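Local coordinates for protein fusolin (Unidentified entomopoxvirus, PDB 4YN2) that builds the crystalline spindles by which entomopoxviruses enhance their virulence and, as a lytic polysaccharide monooxygenase relative, probably attacks chitin by oxidation, at residues Y146-I151 against I171-V176; L132-C137 against Y193-P198. All blocks are in the same frame, centred on the assembly; numbering follows the deposited sequence.

Interaction 1 (Y146-I151 against I171-V176); sequences YYEVYI and IYNDTV. With NAG (2-acetamido-2-deoxy-beta-D-glucopyranose), chain B.
Glu148 and Asn173 form a non-hydrogen-bonded antiparallel pair, and their side chains run side by side to the glycan. Asn173 ND2 is joined covalently to NAG C1, the linkage of an N-glycosylated asparagine. Glu148, extended beyond CG (chi2 172°), reaches the same sugar with OE2, which accepts from NAG N2 at 2.7 Å in a nearly straight bond. Its other oxygen, OE1, takes the hydroxyl of Tyr150 from above the carboxylate plane (OH to OE1 2.6 Å) and also pairs with Arg211. A carboxylate suits this place because its two oxygens can serve sugar and protein at once; the arginine probably favours its charged form. Tyr146 CD2 also approaches the amide oxygen, 3.4 Å from Asn173 OD1, with ring and amide planes 43° apart.

Beneath the sugar the backbones bond regularly at Tyr147 and Asp174, where Tyr147 N gives to Asp174 O at 2.8 Å. At Val149 the pairing changes: Ile171 and Tyr172 both face it in a classic beta bulge, and Val149 O accepts from both, at 2.9 Å from Ile171 N and 3.2 Å from Tyr172 N, the second bond more bent.

The face opposite the glycan is mostly aromatic and aliphatic, with Asp174 at its margin. Val149 CB packs on Tyr172 CB, while Val176 CG2 meets Tyr147 CD1 at 3.6 Å. Beta-branched valines suit the place because they set compact methyls close to the strand, against the tyrosine side chains. At the far end Ile151 and Ile171 touch through their CG2 methyls, 3.7 Å apart.

Strand 206-214 bonds to the other edge of strand 145-152, through Gln213, Arg211 and Tyr209, placing 145-152 between it and 168-174, while strand 191-200 of the second sheet packs against Val149, Ile171 and Val176.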
loop_
_atom_site.group_PDB
_atom_site.type_symbol
_atom_site.label_atom_id
_atom_site.label_comp_id
_atom_site.label_asym_id
_atom_site.label_seq_id
_atom_site.Cartn_x
_atom_site.Cartn_y
_atom_site.Cartn_z
ATOM N N TYR A 146 -17.684 8.343 8.279
ATOM C CA TYR A 146 -17.885 7.517 7.090
ATOM C C TYR A 146 -16.541 7.196 6.475
ATOM O O TYR A 146 -15.528 7.809 6.819
ATOM C CB TYR A 146 -18.827 8.177 6.061
ATOM C CG TYR A 146 -18.328 9.483 5.499
ATOM C CD1 TYR A 146 -18.496 10.668 6.195
ATOM C CD2 TYR A 146 -17.745 9.546 4.239
ATOM C CE1 TYR A 146 -18.029 11.875 5.692
ATOM C CE2 TYR A 146 -17.292 10.750 3.715
ATOM C CZ TYR A 146 -17.456 11.921 4.436
ATOM O OH TYR A 146 -17.029 13.132 3.948
ATOM N N TYR A 147 -16.536 6.184 5.614
ATOM C CA TYR A 147 -15.341 5.701 4.951
ATOM C C TYR A 147 -15.410 5.888 3.460
ATOM O O TYR A 147 -16.423 5.562 2.864
ATOM C CB TYR A 147 -15.163 4.201 5.229
ATOM C CG TYR A 147 -14.631 3.904 6.606
ATOM C CD1 TYR A 147 -15.480 3.818 7.699
ATOM C CD2 TYR A 147 -13.271 3.724 6.821
ATOM C CE1 TYR A 147 -14.995 3.533 8.970
ATOM C CE2 TYR A 147 -12.772 3.454 8.090
ATOM C CZ TYR A 147 -13.633 3.371 9.165
ATOM O OH TYR A 147 -13.137 3.083 10.408
ATOM N N GLU A 148 -14.324 6.376 2.860
ATOM C CA GLU A 148 -14.159 6.424 1.419
ATOM C C GLU A 148 -12.977 5.575 1.092
ATOM O O GLU A 148 -11.984 5.612 1.827
ATOM C CB GLU A 148 -13.953 7.845 0.888
ATOM C CG GLU A 148 -15.146 8.763 1.074
ATOM C CD GLU A 148 -14.852 10.206 0.730
ATOM O OE1 GLU A 148 -13.662 10.551 0.555
ATOM O OE2 GLU A 148 -15.812 11.000 0.629
ATOM N N VAL A 149 -13.065 4.797 0.016
ATOM C CA VAL A 149 -11.948 4.008 -0.470
ATOM C C VAL A 149 -11.718 4.400 -1.903
ATOM O O VAL A 149 -12.665 4.436 -2.692
ATOM C CB VAL A 149 -12.134 2.481 -0.334
ATOM C CG1 VAL A 149 -10.845 1.754 -0.689
ATOM C CG2 VAL A 149 -12.577 2.107 1.075
ATOM N N TYR A 150 -10.466 4.719 -2.229
ATOM C CA TYR A 150 -10.027 5.027 -3.581
ATOM C C TYR A 150 -9.045 3.989 -3.983
ATOM O O TYR A 150 -8.446 3.364 -3.119
ATOM C CB TYR A 150 -9.366 6.412 -3.695
ATOM C CG TYR A 150 -10.194 7.566 -3.190
ATOM C CD1 TYR A 150 -10.347 7.797 -1.827
ATOM C CD2 TYR A 150 -10.832 8.431 -4.074
ATOM C CE1 TYR A 150 -11.109 8.860 -1.353
ATOM C CE2 TYR A 150 -11.623 9.485 -3.608
ATOM C CZ TYR A 150 -11.769 9.685 -2.245
ATOM O OH TYR A 150 -12.541 10.721 -1.786
ATOM N N ILE A 151 -8.856 3.813 -5.276
ATOM C CA ILE A 151 -7.845 2.922 -5.812
ATOM C C ILE A 151 -7.101 3.689 -6.879
ATOM O O ILE A 151 -7.692 4.495 -7.603
ATOM C CB ILE A 151 -8.399 1.566 -6.340
ATOM C CG1 ILE A 151 -7.241 0.603 -6.670
ATOM C CG2 ILE A 151 -9.334 1.754 -7.556
ATOM C CD1 ILE A 151 -7.658 -0.838 -6.891
ATOM N N ILE A 171 -13.998 4.233 -5.257
ATOM C CA ILE A 171 -14.714 2.959 -5.463
ATOM C C ILE A 171 -15.688 2.654 -4.318
ATOM O O ILE A 171 -16.476 1.723 -4.448
ATOM C CB ILE A 171 -13.729 1.775 -5.680
ATOM C CG1 ILE A 171 -12.787 1.553 -4.468
ATOM C CG2 ILE A 171 -12.932 2.011 -6.973
ATOM C CD1 ILE A 171 -12.036 0.239 -4.477
ATOM N N TYR A 172 -15.642 3.398 -3.201
ATOM C CA TYR A 172 -16.511 3.100 -2.072
ATOM C C TYR A 172 -16.737 4.319 -1.208
ATOM O O TYR A 172 -15.814 5.092 -0.975
ATOM C CB TYR A 172 -15.887 1.999 -1.231
ATOM C CG TYR A 172 -16.772 1.430 -0.150
ATOM C CD1 TYR A 172 -17.696 0.431 -0.434
ATOM C CD2 TYR A 172 -16.621 1.821 1.176
ATOM C CE1 TYR A 172 -18.465 -0.150 0.571
ATOM C CE2 TYR A 172 -17.421 1.286 2.182
ATOM C CZ TYR A 172 -18.315 0.270 1.885
ATOM O OH TYR A 172 -19.056 -0.290 2.904
ATOM N N ASN A 173 -17.967 4.499 -0.772
ATOM C CA ASN A 173 -18.351 5.580 0.102
ATOM C C ASN A 173 -19.531 5.126 0.957
ATOM O O ASN A 173 -20.632 4.938 0.435
ATOM C CB ASN A 173 -18.679 6.822 -0.693
ATOM C CG ASN A 173 -18.853 8.024 0.171
ATOM O OD1 ASN A 173 -18.612 7.991 1.380
ATOM N ND2 ASN A 173 -19.292 9.109 -0.422
ATOM N N ASP A 174 -19.302 4.923 2.262
ATOM C CA ASP A 174 -20.360 4.390 3.124
ATOM C C ASP A 174 -20.074 4.589 4.596
ATOM O O ASP A 174 -18.933 4.829 4.971
ATOM C CB ASP A 174 -20.478 2.863 2.860
ATOM C CG ASP A 174 -21.800 2.211 3.251
ATOM O OD1 ASP A 174 -22.800 2.926 3.348
ATOM O OD2 ASP A 174 -21.832 0.966 3.378
ATOM N N THR A 175 -21.119 4.464 5.429
ATOM C CA THR A 175 -20.997 4.347 6.884
ATOM C C THR A 175 -20.804 2.862 7.101
ATOM O O THR A 175 -21.425 2.068 6.403
ATOM C CB THR A 175 -22.191 4.905 7.636
ATOM O OG1 THR A 175 -23.377 4.348 7.089
ATOM C CG2 THR A 175 -22.228 6.404 7.614
ATOM N N VAL A 176 -19.922 2.486 7.998
ATOM C CA VAL A 176 -19.528 1.099 8.199
ATOM C C VAL A 176 -19.912 0.636 9.609
ATOM O O VAL A 176 -19.744 1.391 10.562
ATOM C CB VAL A 176 -17.986 1.046 7.958
ATOM C CG1 VAL A 176 -17.349 -0.227 8.484
ATOM C CG2 VAL A 176 -17.660 1.252 6.478
HETATM C C1 NAG B . -19.527 10.325 0.292
HETATM C C2 NAG B . -19.261 11.553 -0.575
HETATM C C3 NAG B . -19.556 12.800 0.256
HETATM C C4 NAG B . -20.963 12.733 0.845
HETATM C C5 NAG B . -21.183 11.420 1.590
HETATM C C6 NAG B . -22.600 11.236 2.091
HETATM C C7 NAG B . -17.533 11.742 -2.327
HETATM C C8 NAG B . -16.069 11.636 -2.620
HETATM N N2 NAG B . -17.885 11.571 -1.043
HETATM O O3 NAG B . -19.456 13.919 -0.614
HETATM O O4 NAG B . -21.162 13.795 1.767
HETATM O O5 NAG B . -20.891 10.327 0.711
HETATM O O6 NAG B . -23.566 11.439 1.077
HETATM O O7 NAG B . -18.352 11.995 -3.203
#

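Interaction 2 (L132-C137 against Y193-P198); sequences LELEFC and YRFTVP. With EDO (1,2-ethanediol), chain D.
Leu134 lays its CB over the centre of the Phe195 ring, a CH-pi contact 3.9 Å from the centroid and 12° off the ring normal. The phenylalanine adopts the less common first torsion, with CG between its backbone N and carbonyl carbon (chi1 49°), and this swings the ring across toward the leucine. Leu134 CD2 continues the apolar surface to Val197 CG2, and Phe136 CB comes to the edge of the same ring at CE1, 4.3 Å away. A flat ring flanked by aliphatic groups fills such an interior without polar atoms to satisfy.

The two strands form an antiparallel pair in the middle of a four-stranded sheet, one layer of the immunoglobulin-like beta-sandwich characteristic of lytic polysaccharide monooxygenases. Hydrogen-bonded pairs recur at Leu132-Val197, Leu134-Phe195 and Phe136-Tyr193; Leu132 N to Val197 O spans 2.8 Å. Strand 2-6 adjoins 129-138, and the disulfide of Cys137 with Cys187 ties the end of the segment.

Charge gathers on the opposite face. Arg194 NH1 donates to Glu133 OE2 at 3.0 Å in a salt bridge, met on its syn side but from somewhat out of the carboxylate plane, while the oxygen lies near the guanidinium plane; the two flat groups are turned 71° apart. Arg194 NH2 goes to Pro180 O. At the outer margin a 1,2-ethanediol, probably from the crystallisation liquor, bonds through O1 to Glu133 OE2 and Thr196 OG1.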
loop_
_atom_site.group_PDB
_atom_site.type_symbol
_atom_site.label_atom_id
_atom_site.label_comp_id
_atom_site.label_asym_id
_atom_site.label_seq_id
_atom_site.Cartn_x
_atom_site.Cartn_y
_atom_site.Cartn_z
ATOM N N LEU A 132 -13.671 -7.698 -1.158
ATOM C CA LEU A 132 -12.711 -7.889 -0.078
ATOM C C LEU A 132 -13.243 -7.238 1.147
ATOM O O LEU A 132 -13.648 -6.072 1.094
ATOM C CB LEU A 132 -11.351 -7.291 -0.461
ATOM C CG LEU A 132 -10.150 -7.710 0.391
ATOM C CD1 LEU A 132 -9.873 -9.208 0.267
ATOM C CD2 LEU A 132 -8.913 -6.933 -0.020
ATOM N N GLU A 133 -13.245 -7.962 2.266
ATOM C CA GLU A 133 -13.693 -7.362 3.507
ATOM C C GLU A 133 -12.543 -6.621 4.156
ATOM O O GLU A 133 -11.653 -7.235 4.754
ATOM C CB GLU A 133 -14.276 -8.375 4.457
ATOM C CG GLU A 133 -15.038 -7.676 5.571
ATOM C CD GLU A 133 -15.572 -8.640 6.600
ATOM O OE1 GLU A 133 -14.828 -9.571 6.980
ATOM O OE2 GLU A 133 -16.733 -8.470 7.033
ATOM N N LEU A 134 -12.553 -5.308 4.015
ATOM C CA LEU A 134 -11.540 -4.452 4.612
ATOM C C LEU A 134 -11.736 -4.403 6.117
ATOM O O LEU A 134 -12.873 -4.483 6.584
ATOM C CB LEU A 134 -11.600 -3.023 4.025
ATOM C CG LEU A 134 -10.732 -2.785 2.780
ATOM C CD1 LEU A 134 -11.032 -3.772 1.706
ATOM C CD2 LEU A 134 -10.908 -1.374 2.264
ATOM N N GLU A 135 -10.641 -4.325 6.879
ATOM C CA GLU A 135 -10.709 -4.179 8.337
ATOM C C GLU A 135 -9.948 -2.929 8.742
ATOM O O GLU A 135 -8.736 -2.867 8.530
ATOM C CB GLU A 135 -10.130 -5.424 9.031
ATOM C CG GLU A 135 -10.232 -5.425 10.551
ATOM C CD GLU A 135 -9.334 -6.440 11.235
ATOM O OE1 GLU A 135 -8.126 -6.479 10.913
ATOM O OE2 GLU A 135 -9.829 -7.176 12.118
ATOM N N PHE A 136 -10.652 -1.919 9.284
ATOM C CA PHE A 136 -10.020 -0.724 9.830
ATOM C C PHE A 136 -9.970 -0.939 11.334
ATOM O O PHE A 136 -10.973 -1.346 11.944
ATOM C CB PHE A 136 -10.737 0.574 9.438
ATOM C CG PHE A 136 -9.974 1.816 9.823
ATOM C CD1 PHE A 136 -10.060 2.334 11.109
ATOM C CD2 PHE A 136 -9.160 2.467 8.903
ATOM C CE1 PHE A 136 -9.343 3.478 11.467
ATOM C CE2 PHE A 136 -8.436 3.606 9.267
ATOM C CZ PHE A 136 -8.543 4.111 10.542
ATOM N N CYS A 137 -8.786 -0.737 11.907
ATOM C CA CYS A 137 -8.487 -0.960 13.312
ATOM C C CYS A 137 -8.574 0.353 14.058
ATOM O O CYS A 137 -7.630 1.136 13.990
ATOM C CB CYS A 137 -7.106 -1.594 13.451
ATOM S SG CYS A 137 -6.705 -2.142 15.125
ATOM N N TYR A 193 -14.003 -1.749 12.367
ATOM C CA TYR A 193 -14.861 -1.314 11.276
ATOM C C TYR A 193 -14.536 -2.232 10.129
ATOM O O TYR A 193 -13.435 -2.157 9.589
ATOM C CB TYR A 193 -14.646 0.149 10.941
ATOM C CG TYR A 193 -15.161 1.068 12.016
ATOM C CD1 TYR A 193 -16.514 1.369 12.111
ATOM C CD2 TYR A 193 -14.299 1.640 12.941
ATOM C CE1 TYR A 193 -16.993 2.229 13.095
ATOM C CE2 TYR A 193 -14.763 2.511 13.920
ATOM C CZ TYR A 193 -16.112 2.817 13.984
ATOM O OH TYR A 193 -16.568 3.630 14.990
ATOM N N ARG A 194 -15.433 -3.184 9.851
ATOM C CA ARG A 194 -15.270 -4.210 8.821
ATOM C C ARG A 194 -16.233 -3.930 7.700
ATOM O O ARG A 194 -17.422 -3.753 7.965
ATOM C CB ARG A 194 -15.543 -5.611 9.407
ATOM C CG ARG A 194 -14.320 -6.364 9.847
ATOM C CD ARG A 194 -14.598 -7.848 10.021
ATOM N NE ARG A 194 -15.456 -8.195 11.164
ATOM C CZ ARG A 194 -16.634 -8.826 11.112
ATOM N NH1 ARG A 194 -17.187 -9.139 9.945
ATOM N NH2 ARG A 194 -17.282 -9.123 12.230
ATOM N N PHE A 195 -15.758 -3.893 6.455
ATOM C CA PHE A 195 -16.650 -3.547 5.357
ATOM C C PHE A 195 -16.228 -4.204 4.058
ATOM O O PHE A 195 -15.043 -4.242 3.725
ATOM C CB PHE A 195 -16.762 -2.015 5.197
ATOM C CG PHE A 195 -15.468 -1.228 5.154
ATOM C CD1 PHE A 195 -14.691 -1.075 6.292
ATOM C CD2 PHE A 195 -15.110 -0.515 4.023
ATOM C CE1 PHE A 195 -13.523 -0.323 6.263
ATOM C CE2 PHE A 195 -13.945 0.248 4.001
ATOM C CZ PHE A 195 -13.153 0.331 5.115
ATOM N N THR A 196 -17.223 -4.718 3.325
ATOM C CA THR A 196 -17.009 -5.432 2.069
ATOM C C THR A 196 -16.958 -4.438 0.931
ATOM O O THR A 196 -17.952 -3.784 0.642
ATOM C CB THR A 196 -18.080 -6.497 1.867
ATOM O OG1 THR A 196 -18.007 -7.378 2.978
ATOM C CG2 THR A 196 -17.858 -7.306 0.600
ATOM N N VAL A 197 -15.792 -4.330 0.298
ATOM C CA VAL A 197 -15.542 -3.402 -0.789
ATOM C C VAL A 197 -15.219 -4.186 -2.052
ATOM O O VAL A 197 -14.349 -5.068 -2.014
ATOM C CB VAL A 197 -14.383 -2.439 -0.422
ATOM C CG1 VAL A 197 -14.156 -1.408 -1.529
ATOM C CG2 VAL A 197 -14.671 -1.736 0.903
ATOM N N PRO A 198 -15.859 -3.845 -3.189
ATOM C CA PRO A 198 -15.487 -4.490 -4.451
ATOM C C PRO A 198 -14.226 -3.822 -4.986
ATOM O O PRO A 198 -14.267 -2.683 -5.433
ATOM C CB PRO A 198 -16.715 -4.275 -5.343
ATOM C CG PRO A 198 -17.403 -3.099 -4.795
ATOM C CD PRO A 198 -16.899 -2.818 -3.404
HETATM C C1 EDO D . -19.668 -6.323 6.371
HETATM O O1 EDO D . -18.481 -6.633 5.634
HETATM C C2 EDO D . -20.141 -4.875 6.078
HETATM O O2 EDO D . -19.890 -4.523 4.715
#

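Overall arrangement
Interactions 1 and 2 belong to the two facing sheets of the beta-sandwich, their centres about 10 Å apart, and their apolar faces meet in its core. Tyr172 CE2 lies 3.5 Å from Phe195 CD2, and Val176 CG1 sits equally near Phe195 CD1, so this one ring is shared by both contacts. Tyr147 crosses to the other sheet, its OH packing 3.1 Å from Tyr193 CD2 and 3.2 Å from Phe136 CD1, and Trp212 completes the aromatic cluster. The outer face of 146-151 with 171-176 carries the glycan, while on the inner side of interaction 2 the side chain of Phe136 is about 8 Å from the zinc ion held by His1 and His142, probably occupying the place of the catalytic copper in related monooxygenases.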